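Local coordinates for protein anopheles gambiae adenosine kinase (Anopheles gambiae, PDB 3LOO) that phosphorylates the 5'-hydroxyl of adenosine with ATP to give AMP, as expected of an adenosine kinase of the pfkB carbohydrate kinase family, at residues A38-K42 against D43-K47; W92-R96 against P97-I101; F180-G184 against F185-V189; Y251-D255 against L256-G260. One frame throughout, in Å; residues are numbered along the deposited sequence.

Contact 1. Residues A38-K42 against D43-K47; sequences AVVEK and DLLNK
Val40 and Leu44 meet at a strand-to-helix turn, a local contact where strand 33-39 of the five-stranded sheet gives way to the short helix 42-47. CG1 of Val40 presses on CD2 of Leu44 at 3.3 Å, tighter than usual carbon contact, with the two side chains crossing at about a right angle. CG1 points there because it lies anti to the carbonyl carbon of Val40 and beside the backbone N (chi1 -48°), while CG2 sits between the backbone N and that carbon and comes within 4.3 Å of CD2 of Leu45. Leu44 CD2 meets both branches of the valine, and CG2 alone reaches on to Leu45. Val40, Leu44 and Leu45 are all buried: Leu44 and Val40 also pack on Tyr73 of helix 64-73, and Leu45 on Leu142 of strand 137-144.

The backbone makes the turn with two bonds. Glu41 O accepts from Leu44 N at 2.9 Å; the bond is bent, and its donor stands above the carbonyl plane. One residue on, the first full alpha-helical bond runs from Asn46 N to Lys42 O at 2.8 Å, almost straight at 169°. In the pfkB kinases the small sheet forms a lid over the substrate cleft of the large alpha/beta domain, and this turn lies in that part of the fold, with the Leu45 side chain about 13 Å from the bound bis(adenosine)-5'-tetraphosphate. On the exposed side, the carboxylate of Asp43 folds back so that OD2 is 3.4 Å from CB of Glu41. Val40 O, meanwhile, takes a hydrogen bond from Thr144 OG1, tying the chain to the neighbouring strand just before it turns.

Contact 2. Residues W92-R96 against P97-I101; sequences WILQR and PRTAI
Arg96 to Thr99 form a type II beta turn that carries the chain from the end of helix 82-94 into strand 100-107. The helix stops at Gln95, which has left helical torsions with a positive phi of 55°, and Arg96 then runs extended into the turn. Pro97 and Arg98 occupy its two corners, the latter again with positive phi. This is an alpha-to-beta connection of the large, mostly parallel sheet in the alpha/beta domain common to pfkB kinases: beyond the turn, Ile101 is backbone-bonded to Leu26 and Gly28 of the adjacent strand.

What closes the turn is the hydroxyl of Thr99. Thr99 OG1 gives its proton to Arg96 O at 2.7 Å, approaching from above the carbonyl plane, and at the same time accepts from Arg96 NH1 at 3.1 Å. One residue therefore grips the oxygen through both its backbone and the end of its side chain. The arginine can do this because its chain leaves anti to the backbone N (chi1 178°) and stays extended as far as NE, crossing the threonine at about a right angle and bringing CD to 3.4 Å from Thr99 OG1. The stronger partner of the guanidinium is Asp23, whose carboxylate makes salt bridges with both Arg96 and Arg98.

Beside the polar pair the contact turns apolar. Leu94, the last helical residue, leans over toward the threonine, and both side chains also touch helix 315-328. Leu94 CD2 lies 3.7 Å from Thr99 CG2, the methyl that stands anti to the threonine N.

Contact 3. Residues F180-G184 against F185-V189; sequences FYVSG and FFFTV. With B4P (bis(adenosine)-5'-tetraphosphate), chain D.
Phe185, just past Ser183 and Gly184, lays its ring flat against an adenine of the bound bis(adenosine)-5'-tetraphosphate. Atom C5A of the ligand sits 3.4 Å above the centre of the ring, and CB of Phe185 comes to 3.3 Å from N1A. From the protein side, Ser183 OG touches the same CB at 3.4 Å.

Phe186 follows, its backbone N shared between two acceptors of Ser183: the carbonyl O at 3.1 Å and OG at 3.2 Å. With chi1 at 57°, the serine hydroxyl lies between its own N and carbonyl carbon, a placement that brings OG within bonding distance of the Phe186 amide. The Phe186 ring rests its CD2 on Val182 CG1 at 3.8 Å. This is the bend from strand to helix in the beta-alpha-beta unit of strand 179-183, helix 187-203 and strand 207-211; in such alpha/beta folds, ligands commonly bind at the C-terminal ends of the parallel strands.

Phe187 N gives a hydrogen bond to Gly184 O at 2.9 Å, and the ring takes the glycine CA over one face in a CH-pi contact, 4.2 Å from CA to the centroid. The Thr188 hydroxyl hydrogen-bonds to that of Tyr221.

Contact 4. Residues Y251-D255 against L256-G260; sequences YGTED and LREIG
An N-cap opens helix 256-264: Asp255, the residue just before it, turns its carboxylate onto the first turn. OD1 of Asp255 accepts from Glu258 N at 3.2 Å, a nearly straight bond (167°) whose donor approaches from above the carboxylate plane. The aspartate gets there with CG anti to its N (chi1 179°), which swings the carboxylate toward the helix, and OD1 comes to 2.9 Å from Arg257 N as well. Having its negative charge at the N-terminal end of the helix would be expected to suit the helix dipole. Next in line, Asp255 O takes the first alpha-helical bond, from Ile259 N at 2.9 Å and in the carbonyl plane.

Upstream, the loop after helix 239-248 is shaped by an ST turn, in which Thr253 OG1 accepts from Asp255 N at 3.0 Å. Thr253 thereby helps to set the backbone of the capping residue. Its methyl CG2 faces the helix and touches two residues at once, Glu258 CG and Ile259 CG1, each at 3.8 Å; the Thr253 side chain crosses that of Glu258 at about a right angle, and slides past that of Ile259 in the opposite direction.

Ile259, the buried member, packs against the loop. Ile259 CD1 lies 3.6 Å from Thr253 O, and on another side Ile259 CG2 meets the edge of the Tyr251 ring, near CD2 at 4.3 Å. Both Tyr251 and Ile259 also rest on Ala246 of helix 239-248, and the guanidinium of Arg257 reaches out to a salt bridge with Glu298 on the outermost strand 297-299.

The four contacts follow one another along the chain and none touches another. Contact 3 lies deepest, its centre about 8 Å from that of the chain, and it supplies Phe185 to the pocket; its side chain is about 6 Å from a bound magnesium ion. Contact 2 is its closest neighbour, about 7 Å away at nearest atoms; both join the same large sheet, one leaving strand 179-183 and the other entering strand 100-107. Contact 1 belongs to the smaller sheet instead, its centre about 28 Å from that of contact 3. Contact 4 is at the surface, yet the Leu256 side chain is about 9 Å from the ligand. Contacts 2 and 4 lie on opposite sides of the chain's centre, 36 Å apart between centres.

Contact 1. Residues A38-K42 against D43-K47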
loop_
_atom_site.group_PDB
_atom_site.type_symbol
_atom_site.label_atom_id
_atom_site.label_comp_id
_atom_site.label_asym_id
_atom_site.label_seq_id
_atom_site.Cartn_x
_atom_site.Cartn_y
_atom_site.Cartn_z
ATOM N N ALA A 38 -15.384 11.864 -3.157
ATOM C CA ALA A 38 -16.716 12.353 -3.554
ATOM C C ALA A 38 -17.351 11.569 -4.685
ATOM O O ALA A 38 -16.673 10.908 -5.491
ATOM C CB ALA A 38 -16.682 13.872 -3.909
ATOM N N VAL A 39 -18.675 11.650 -4.738
ATOM C CA VAL A 39 -19.419 11.165 -5.881
ATOM C C VAL A 39 -19.422 12.253 -6.942
ATOM O O VAL A 39 -19.719 13.411 -6.669
ATOM C CB VAL A 39 -20.845 10.714 -5.476
ATOM C CG1 VAL A 39 -21.723 10.456 -6.728
ATOM C CG2 VAL A 39 -20.729 9.471 -4.605
ATOM N N VAL A 40 -19.038 11.895 -8.157
ATOM C CA VAL A 40 -19.025 12.871 -9.232
ATOM C C VAL A 40 -19.508 12.206 -10.500
ATOM O O VAL A 40 -19.666 10.978 -10.532
ATOM C CB VAL A 40 -17.595 13.470 -9.459
ATOM C CG1 VAL A 40 -16.964 13.906 -8.143
ATOM C CG2 VAL A 40 -16.692 12.499 -10.211
ATOM N N GLU A 41 -19.709 13.009 -11.548
ATOM C CA GLU A 41 -20.068 12.480 -12.876
ATOM C C GLU A 41 -18.958 12.712 -13.897
ATOM O O GLU A 41 -18.008 13.455 -13.618
ATOM C CB GLU A 41 -21.418 13.061 -13.337
ATOM C CG GLU A 41 -22.608 12.357 -12.670
ATOM C CD GLU A 41 -23.964 13.004 -12.971
ATOM O OE1 GLU A 41 -24.424 12.960 -14.134
ATOM O OE2 GLU A 41 -24.586 13.532 -12.024
ATOM N N LYS A 42 -19.096 12.100 -15.078
ATOM C CA LYS A 42 -18.045 12.078 -16.116
ATOM C C LYS A 42 -17.517 13.429 -16.541
ATOM O O LYS A 42 -16.344 13.537 -16.901
ATOM C CB LYS A 42 -18.504 11.336 -17.371
ATOM C CG LYS A 42 -18.259 9.851 -17.331
ATOM C CD LYS A 42 -19.535 9.044 -17.091
ATOM C CE LYS A 42 -19.200 7.610 -16.648
ATOM N NZ LYS A 42 -17.779 7.235 -16.979
ATOM N N ASP A 43 -18.372 14.461 -16.506
ATOM C CA ASP A 43 -17.929 15.799 -16.888
ATOM C C ASP A 43 -16.827 16.290 -15.978
ATOM O O ASP A 43 -15.934 17.019 -16.418
ATOM C CB ASP A 43 -19.093 16.810 -16.932
ATOM C CG ASP A 43 -19.932 16.785 -15.664
ATOM O OD1 ASP A 43 -20.461 17.858 -15.287
ATOM O OD2 ASP A 43 -20.062 15.696 -15.050
ATOM N N LEU A 44 -16.868 15.898 -14.705
ATOM C CA LEU A 44 -15.743 16.245 -13.824
ATOM C C LEU A 44 -14.452 15.541 -14.271
ATOM O O LEU A 44 -13.425 16.171 -14.408
ATOM C CB LEU A 44 -16.057 16.012 -12.341
ATOM C CG LEU A 44 -14.937 16.475 -11.407
ATOM C CD1 LEU A 44 -14.818 17.984 -11.408
ATOM C CD2 LEU A 44 -15.223 15.991 -10.028
ATOM N N LEU A 45 -14.527 14.247 -14.531
ATOM C CA LEU A 45 -13.376 13.509 -15.071
ATOM C C LEU A 45 -12.823 14.104 -16.371
ATOM O O LEU A 45 -11.606 14.264 -16.523
ATOM C CB LEU A 45 -13.752 12.051 -15.330
ATOM C CG LEU A 45 -14.280 11.208 -14.169
ATOM C CD1 LEU A 45 -14.134 9.746 -14.529
ATOM C CD2 LEU A 45 -13.530 11.501 -12.873
ATOM N N ASN A 46 -13.726 14.413 -17.306
ATOM C CA ASN A 46 -13.338 15.026 -18.576
ATOM C C ASN A 46 -12.681 16.344 -18.372
ATOM O O ASN A 46 -11.644 16.605 -18.969
ATOM C CB ASN A 46 -14.540 15.170 -19.497
ATOM C CG ASN A 46 -14.913 13.870 -20.160
ATOM O OD1 ASN A 46 -14.565 12.789 -19.699
ATOM N ND2 ASN A 46 -15.642 13.973 -21.262
ATOM N N LYS A 47 -13.232 17.161 -17.474
ATOM C CA LYS A 47 -12.593 18.433 -17.146
ATOM C C LYS A 47 -11.124 18.278 -16.744
ATOM O O LYS A 47 -10.311 19.157 -17.013
ATOM C CB LYS A 47 -13.357 19.144 -16.033
ATOM C CG LYS A 47 -12.862 20.544 -15.726
ATOM C CD LYS A 47 -13.761 21.208 -14.673
ATOM C CE LYS A 47 -13.129 22.490 -14.156
ATOM N NZ LYS A 47 -13.951 23.109 -13.060
#

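Contact 2. Residues W92-R96 against P97-I101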
loop_
_atom_site.group_PDB
_atom_site.type_symbol
_atom_site.label_atom_id
_atom_site.label_comp_id
_atom_site.label_asym_id
_atom_site.label_seq_id
_atom_site.Cartn_x
_atom_site.Cartn_y
_atom_site.Cartn_z
ATOM N N TRP A 92 -5.370 -2.445 14.012
ATOM C CA TRP A 92 -6.729 -2.611 14.489
ATOM C C TRP A 92 -6.939 -4.080 14.843
ATOM O O TRP A 92 -7.450 -4.413 15.924
ATOM C CB TRP A 92 -7.740 -2.122 13.453
ATOM C CG TRP A 92 -9.140 -2.536 13.816
ATOM C CD1 TRP A 92 -9.876 -2.116 14.907
ATOM C CD2 TRP A 92 -9.964 -3.457 13.112
ATOM N NE1 TRP A 92 -11.112 -2.725 14.913
ATOM C CE2 TRP A 92 -11.192 -3.555 13.825
ATOM C CE3 TRP A 92 -9.796 -4.213 11.947
ATOM C CZ2 TRP A 92 -12.235 -4.393 13.413
ATOM C CZ3 TRP A 92 -10.850 -5.041 11.529
ATOM C CH2 TRP A 92 -12.051 -5.118 12.269
ATOM N N ILE A 93 -6.499 -4.964 13.949
ATOM C CA ILE A 93 -6.558 -6.415 14.193
ATOM C C ILE A 93 -5.657 -6.834 15.376
ATOM O O ILE A 93 -6.072 -7.583 16.251
ATOM C CB ILE A 93 -6.228 -7.213 12.895
ATOM C CG1 ILE A 93 -7.256 -6.886 11.793
ATOM C CG2 ILE A 93 -6.120 -8.744 13.173
ATOM C CD1 ILE A 93 -6.864 -7.330 10.429
ATOM N N LEU A 94 -4.437 -6.327 15.432
ATOM C CA LEU A 94 -3.532 -6.705 16.503
ATOM C C LEU A 94 -4.033 -6.292 17.892
ATOM O O LEU A 94 -3.836 -7.031 18.865
ATOM C CB LEU A 94 -2.168 -6.072 16.263
ATOM C CG LEU A 94 -0.944 -6.848 15.742
ATOM C CD1 LEU A 94 -1.163 -8.287 15.237
ATOM C CD2 LEU A 94 -0.093 -5.966 14.790
ATOM N N GLN A 95 -4.654 -5.113 18.005
ATOM C CA GLN A 95 -5.030 -4.581 19.328
ATOM C C GLN A 95 -3.817 -4.509 20.270
ATOM O O GLN A 95 -3.874 -4.862 21.447
ATOM C CB GLN A 95 -6.158 -5.422 19.942
ATOM C CG GLN A 95 -7.496 -5.332 19.142
ATOM C CD GLN A 95 -8.156 -3.952 19.238
ATOM O OE1 GLN A 95 -8.465 -3.306 18.217
ATOM N NE2 GLN A 95 -8.384 -3.489 20.468
ATOM N N ARG A 96 -2.687 -4.093 19.733
ATOM C CA ARG A 96 -1.509 -3.912 20.558
ATOM C C ARG A 96 -0.767 -2.767 19.916
ATOM O O ARG A 96 -0.063 -2.984 18.911
ATOM C CB ARG A 96 -0.663 -5.185 20.634
ATOM C CG ARG A 96 0.567 -4.973 21.456
ATOM C CD ARG A 96 1.591 -6.093 21.246
ATOM N NE ARG A 96 2.695 -5.830 22.159
ATOM C CZ ARG A 96 3.555 -4.830 22.047
ATOM N NH1 ARG A 96 3.482 -3.971 21.024
ATOM N NH2 ARG A 96 4.511 -4.689 22.955
ATOM N N PRO A 97 -0.927 -1.554 20.482
ATOM C CA PRO A 97 -0.337 -0.354 19.933
ATOM C C PRO A 97 1.182 -0.448 19.799
ATOM O O PRO A 97 1.856 -1.148 20.592
ATOM C CB PRO A 97 -0.748 0.745 20.947
ATOM C CG PRO A 97 -2.063 0.256 21.530
ATOM C CD PRO A 97 -1.815 -1.256 21.635
ATOM N N ARG A 98 1.698 0.241 18.784
ATOM C CA ARG A 98 3.155 0.397 18.554
ATOM C C ARG A 98 3.824 -0.813 17.959
ATOM O O ARG A 98 5.045 -0.809 17.772
ATOM C CB ARG A 98 3.895 0.853 19.840
ATOM C CG ARG A 98 3.536 2.261 20.330
ATOM C CD ARG A 98 4.224 2.537 21.702
ATOM N NE ARG A 98 5.651 2.169 21.672
ATOM C CZ ARG A 98 6.653 2.991 21.382
ATOM N NH1 ARG A 98 6.408 4.248 21.074
ATOM N NH2 ARG A 98 7.917 2.549 21.414
ATOM N N THR A 99 3.043 -1.844 17.647
ATOM C CA THR A 99 3.561 -3.039 16.997
ATOM C C THR A 99 4.076 -2.679 15.566
ATOM O O THR A 99 5.056 -3.264 15.100
ATOM C CB THR A 99 2.541 -4.205 16.972
ATOM O OG1 THR A 99 2.076 -4.461 18.305
ATOM C CG2 THR A 99 3.183 -5.488 16.479
ATOM N N ALA A 100 3.413 -1.716 14.907
ATOM C CA ALA A 100 3.860 -1.222 13.587
ATOM C C ALA A 100 4.314 0.234 13.645
ATOM O O ALA A 100 3.703 1.069 14.348
ATOM C CB ALA A 100 2.766 -1.417 12.519
ATOM N N ILE A 101 5.412 0.516 12.945
ATOM C CA ILE A 101 5.960 1.853 12.816
ATOM C C ILE A 101 5.777 2.353 11.352
ATOM O O ILE A 101 6.063 1.603 10.420
ATOM C CB ILE A 101 7.464 1.853 13.134
ATOM C CG1 ILE A 101 7.700 1.463 14.620
ATOM C CG2 ILE A 101 8.056 3.233 12.879
ATOM C CD1 ILE A 101 9.144 1.083 14.864
#

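Contact 3. Residues F180-G184 against F185-V189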
loop_
_atom_site.group_PDB
_atom_site.type_symbol
_atom_site.label_atom_id
_atom_site.label_comp_id
_atom_site.label_asym_id
_atom_site.label_seq_id
_atom_site.Cartn_x
_atom_site.Cartn_y
_atom_site.Cartn_z
ATOM N N PHE A 180 9.398 -5.643 6.900
ATOM C CA PHE A 180 9.415 -4.353 6.204
ATOM C C PHE A 180 8.405 -4.402 5.075
ATOM O O PHE A 180 8.292 -5.424 4.376
ATOM C CB PHE A 180 10.812 -4.017 5.641
ATOM C CG PHE A 180 11.874 -3.876 6.692
ATOM C CD1 PHE A 180 12.065 -2.670 7.350
ATOM C CD2 PHE A 180 12.666 -4.976 7.050
ATOM C CE1 PHE A 180 13.055 -2.524 8.323
ATOM C CE2 PHE A 180 13.660 -4.871 8.049
ATOM C CZ PHE A 180 13.852 -3.636 8.698
ATOM N N TYR A 181 7.661 -3.308 4.922
ATOM C CA TYR A 181 6.634 -3.210 3.889
ATOM C C TYR A 181 6.729 -1.845 3.223
ATOM O O TYR A 181 6.717 -0.809 3.907
ATOM C CB TYR A 181 5.231 -3.454 4.449
ATOM C CG TYR A 181 4.144 -3.363 3.412
ATOM C CD1 TYR A 181 4.200 -4.131 2.228
ATOM C CD2 TYR A 181 3.059 -2.487 3.583
ATOM C CE1 TYR A 181 3.182 -4.029 1.239
ATOM C CE2 TYR A 181 2.063 -2.367 2.625
ATOM C CZ TYR A 181 2.121 -3.148 1.452
ATOM O OH TYR A 181 1.123 -3.049 0.516
ATOM N N VAL A 182 6.791 -1.840 1.891
ATOM C CA VAL A 182 6.895 -0.602 1.124
ATOM C C VAL A 182 5.929 -0.671 -0.053
ATOM O O VAL A 182 5.735 -1.733 -0.607
ATOM C CB VAL A 182 8.324 -0.362 0.620
ATOM C CG1 VAL A 182 8.418 0.968 -0.132
ATOM C CG2 VAL A 182 9.335 -0.296 1.805
ATOM N N SER A 183 5.303 0.439 -0.424
ATOM C CA SER A 183 4.403 0.413 -1.609
ATOM C C SER A 183 5.221 0.780 -2.845
ATOM O O SER A 183 6.227 1.486 -2.735
ATOM C CB SER A 183 3.269 1.423 -1.464
ATOM O OG SER A 183 3.825 2.718 -1.263
ATOM N N GLY A 184 4.790 0.328 -4.018
ATOM C CA GLY A 184 5.363 0.885 -5.264
ATOM C C GLY A 184 5.161 2.399 -5.376
ATOM O O GLY A 184 6.008 3.105 -5.938
ATOM N N PHE A 185 4.052 2.911 -4.829
ATOM C CA PHE A 185 3.816 4.360 -4.699
ATOM C C PHE A 185 5.017 5.155 -4.121
ATOM O O PHE A 185 5.302 6.288 -4.544
ATOM C CB PHE A 185 2.601 4.594 -3.793
ATOM C CG PHE A 185 1.269 4.226 -4.414
ATOM C CD1 PHE A 185 0.965 4.579 -5.748
ATOM C CD2 PHE A 185 0.293 3.593 -3.643
ATOM C CE1 PHE A 185 -0.279 4.306 -6.299
ATOM C CE2 PHE A 185 -0.978 3.279 -4.188
ATOM C CZ PHE A 185 -1.258 3.647 -5.538
ATOM N N PHE A 186 5.685 4.564 -3.124
ATOM C CA PHE A 186 6.822 5.208 -2.460
ATOM C C PHE A 186 8.035 5.363 -3.384
ATOM O O PHE A 186 8.920 6.183 -3.106
ATOM C CB PHE A 186 7.193 4.447 -1.146
ATOM C CG PHE A 186 8.251 5.125 -0.280
ATOM C CD1 PHE A 186 7.951 6.249 0.492
ATOM C CD2 PHE A 186 9.533 4.587 -0.191
ATOM C CE1 PHE A 186 8.905 6.853 1.328
ATOM C CE2 PHE A 186 10.499 5.167 0.635
ATOM C CZ PHE A 186 10.191 6.303 1.405
ATOM N N PHE A 187 8.084 4.590 -4.468
ATOM C CA PHE A 187 9.170 4.758 -5.480
ATOM C C PHE A 187 9.200 6.148 -6.118
ATOM O O PHE A 187 10.283 6.651 -6.482
ATOM C CB PHE A 187 9.097 3.709 -6.583
ATOM C CG PHE A 187 9.360 2.298 -6.128
ATOM C CD1 PHE A 187 9.289 1.924 -4.771
ATOM C CD2 PHE A 187 9.615 1.321 -7.077
ATOM C CE1 PHE A 187 9.496 0.601 -4.402
ATOM C CE2 PHE A 187 9.823 0.013 -6.706
ATOM C CZ PHE A 187 9.755 -0.351 -5.372
ATOM N N THR A 188 8.027 6.782 -6.230
ATOM C CA THR A 188 7.929 8.165 -6.733
ATOM C C THR A 188 8.770 9.064 -5.846
ATOM O O THR A 188 9.423 10.011 -6.315
ATOM C CB THR A 188 6.456 8.683 -6.699
ATOM O OG1 THR A 188 5.635 7.785 -7.425
ATOM C CG2 THR A 188 6.321 10.112 -7.288
ATOM N N VAL A 189 8.785 8.744 -4.552
ATOM C CA VAL A 189 9.346 9.657 -3.578
ATOM C C VAL A 189 10.786 9.316 -3.185
ATOM O O VAL A 189 11.605 10.214 -3.066
ATOM C CB VAL A 189 8.436 9.743 -2.327
ATOM C CG1 VAL A 189 9.103 10.493 -1.249
ATOM C CG2 VAL A 189 7.082 10.395 -2.717
HETATM P PA B4P D . -8.126 1.723 -3.874
HETATM O O1A B4P D . -9.454 1.985 -3.180
HETATM O O2A B4P D . -7.975 2.212 -5.314
HETATM O O3A B4P D . -8.012 0.126 -3.993
HETATM P PB B4P D . -6.785 -0.670 -3.359
HETATM O O1B B4P D . -6.833 -0.646 -1.829
HETATM O O2B B4P D . -5.474 -0.394 -4.075
HETATM O O3B B4P D . -7.576 -2.028 -3.904
HETATM P PG B4P D . -7.045 -3.127 -4.954
HETATM O O1G B4P D . -7.490 -2.841 -6.347
HETATM O O2G B4P D . -5.543 -3.217 -4.764
HETATM O O3G B4P D . -7.693 -4.500 -4.445
HETATM P PD B4P D . -8.853 -5.423 -5.081
HETATM O O1D B4P D . -9.886 -4.530 -5.662
HETATM O O2D B4P D . -8.292 -6.561 -5.887
HETATM O O5E B4P D . -6.892 2.235 -2.950
HETATM C C5E B4P D . -7.167 3.491 -2.372
HETATM C C4E B4P D . -6.004 4.116 -1.657
HETATM O O4E B4P D . -4.871 4.317 -2.502
HETATM C C3E B4P D . -6.413 5.502 -1.239
HETATM O O3E B4P D . -6.655 5.405 0.179
HETATM C C2E B4P D . -5.195 6.375 -1.518
HETATM O O2E B4P D . -4.763 7.184 -0.417
HETATM C C1E B4P D . -4.115 5.369 -1.960
HETATM N N9A B4P D . -3.264 5.976 -3.000
HETATM C C8A B4P D . -3.611 6.353 -4.265
HETATM N N7A B4P D . -2.503 6.878 -4.866
HETATM C C5A B4P D . -1.466 6.866 -3.977
HETATM C C6A B4P D . -0.116 7.252 -4.014
HETATM N N6A B4P D . 0.464 7.840 -5.106
HETATM N N1A B4P D . 0.643 7.090 -2.901
HETATM C C2A B4P D . 0.136 6.515 -1.782
HETATM N N3A B4P D . -1.148 6.125 -1.727
HETATM C C4A B4P D . -1.958 6.280 -2.807
HETATM O O5F B4P D . -9.463 -5.993 -3.713
HETATM C C5F B4P D . -8.637 -6.500 -2.671
HETATM C C4F B4P D . -9.533 -7.374 -1.795
HETATM O O4F B4P D . -10.757 -6.705 -1.443
HETATM C C3F B4P D . -10.018 -8.594 -2.557
HETATM O O3F B4P D . -8.999 -9.585 -2.571
HETATM C C2F B4P D . -11.253 -8.992 -1.772
HETATM O O2F B4P D . -10.885 -9.768 -0.614
HETATM C C1F B4P D . -11.849 -7.631 -1.368
HETATM N N9B B4P D . -12.859 -7.260 -2.409
HETATM C C8B B4P D . -12.674 -6.382 -3.416
HETATM N N7B B4P D . -13.783 -6.288 -4.189
HETATM C C5B B4P D . -14.721 -7.118 -3.688
HETATM C C6B B4P D . -16.023 -7.471 -4.033
HETATM N N6B B4P D . -16.599 -6.890 -5.116
HETATM N N1B B4P D . -16.707 -8.378 -3.269
HETATM C C2B B4P D . -16.135 -8.959 -2.184
HETATM N N3B B4P D . -14.859 -8.662 -1.806
HETATM C C4B B4P D . -14.108 -7.764 -2.517
#

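Contact 4. Residues Y251-D255 against L256-G260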
loop_
_atom_site.group_PDB
_atom_site.type_symbol
_atom_site.label_atom_id
_atom_site.label_comp_id
_atom_site.label_asym_id
_atom_site.label_seq_id
_atom_site.Cartn_x
_atom_site.Cartn_y
_atom_site.Cartn_z
ATOM N N TYR A 251 6.301 -10.324 -21.056
ATOM C CA TYR A 251 5.949 -11.714 -20.819
ATOM C C TYR A 251 5.123 -12.304 -21.938
ATOM O O TYR A 251 5.132 -13.506 -22.125
ATOM C CB TYR A 251 5.246 -11.890 -19.459
ATOM C CG TYR A 251 6.191 -11.758 -18.289
ATOM C CD1 TYR A 251 7.581 -11.719 -18.490
ATOM C CD2 TYR A 251 5.709 -11.724 -16.968
ATOM C CE1 TYR A 251 8.460 -11.621 -17.425
ATOM C CE2 TYR A 251 6.592 -11.643 -15.884
ATOM C CZ TYR A 251 7.943 -11.580 -16.123
ATOM O OH TYR A 251 8.801 -11.484 -15.067
ATOM N N GLY A 252 4.431 -11.450 -22.681
ATOM C CA GLY A 252 3.576 -11.872 -23.780
ATOM C C GLY A 252 2.357 -12.644 -23.327
ATOM O O GLY A 252 1.824 -13.471 -24.073
ATOM N N THR A 253 1.900 -12.402 -22.100
ATOM C CA THR A 253 0.709 -13.101 -21.611
ATOM C C THR A 253 -0.105 -12.221 -20.687
ATOM O O THR A 253 0.435 -11.337 -20.028
ATOM C CB THR A 253 1.101 -14.423 -20.864
ATOM O OG1 THR A 253 -0.077 -15.080 -20.407
ATOM C CG2 THR A 253 2.006 -14.143 -19.659
ATOM N N GLU A 254 -1.401 -12.480 -20.624
ATOM C CA GLU A 254 -2.259 -11.820 -19.663
ATOM C C GLU A 254 -2.822 -12.790 -18.630
ATOM O O GLU A 254 -3.632 -12.399 -17.803
ATOM C CB GLU A 254 -3.370 -11.033 -20.360
ATOM C CG GLU A 254 -2.829 -9.747 -20.879
ATOM C CD GLU A 254 -3.841 -8.881 -21.572
ATOM O OE1 GLU A 254 -5.049 -9.200 -21.539
ATOM O OE2 GLU A 254 -3.408 -7.859 -22.140
ATOM N N ASP A 255 -2.355 -14.035 -18.692
ATOM C CA ASP A 255 -2.690 -15.111 -17.765
ATOM C C ASP A 255 -2.020 -14.840 -16.410
ATOM O O ASP A 255 -0.784 -14.841 -16.289
ATOM C CB ASP A 255 -2.217 -16.447 -18.377
ATOM C CG ASP A 255 -2.497 -17.669 -17.487
ATOM O OD1 ASP A 255 -2.482 -17.589 -16.238
ATOM O OD2 ASP A 255 -2.674 -18.763 -18.063
ATOM N N LEU A 256 -2.844 -14.585 -15.407
ATOM C CA LEU A 256 -2.339 -14.152 -14.108
ATOM C C LEU A 256 -1.518 -15.224 -13.414
ATOM O O LEU A 256 -0.533 -14.917 -12.736
ATOM C CB LEU A 256 -3.492 -13.740 -13.205
ATOM C CG LEU A 256 -4.243 -12.479 -13.596
ATOM C CD1 LEU A 256 -5.416 -12.359 -12.659
ATOM C CD2 LEU A 256 -3.331 -11.245 -13.540
ATOM N N ARG A 257 -1.924 -16.489 -13.570
ATOM C CA ARG A 257 -1.185 -17.588 -12.937
ATOM C C ARG A 257 0.232 -17.662 -13.504
ATOM O O ARG A 257 1.202 -17.756 -12.766
ATOM C CB ARG A 257 -1.937 -18.925 -13.097
ATOM C CG ARG A 257 -3.248 -18.956 -12.288
ATOM C CD ARG A 257 -4.153 -20.098 -12.691
ATOM N NE ARG A 257 -5.347 -20.116 -11.839
ATOM C CZ ARG A 257 -6.348 -19.236 -11.925
ATOM N NH1 ARG A 257 -6.308 -18.242 -12.809
ATOM N NH2 ARG A 257 -7.395 -19.333 -11.114
ATOM N N GLU A 258 0.342 -17.567 -14.824
ATOM C CA GLU A 258 1.624 -17.602 -15.495
ATOM C C GLU A 258 2.483 -16.407 -15.115
ATOM O O GLU A 258 3.692 -16.531 -14.901
ATOM C CB GLU A 258 1.391 -17.626 -17.019
ATOM C CG GLU A 258 2.650 -17.409 -17.850
ATOM C CD GLU A 258 3.633 -18.562 -17.718
ATOM O OE1 GLU A 258 3.201 -19.674 -17.310
ATOM O OE2 GLU A 258 4.846 -18.356 -18.022
ATOM N N ILE A 259 1.862 -15.233 -15.059
ATOM C CA ILE A 259 2.593 -14.020 -14.694
ATOM C C ILE A 259 3.142 -14.190 -13.268
ATOM O O ILE A 259 4.312 -13.964 -13.037
ATOM C CB ILE A 259 1.707 -12.734 -14.830
ATOM C CG1 ILE A 259 1.359 -12.451 -16.301
ATOM C CG2 ILE A 259 2.431 -11.492 -14.234
ATOM C CD1 ILE A 259 0.100 -11.596 -16.469
ATOM N N GLY A 260 2.288 -14.621 -12.332
ATOM C CA GLY A 260 2.735 -14.887 -10.932
ATOM C C GLY A 260 3.922 -15.828 -10.821
ATOM O O GLY A 260 4.889 -15.565 -10.070
#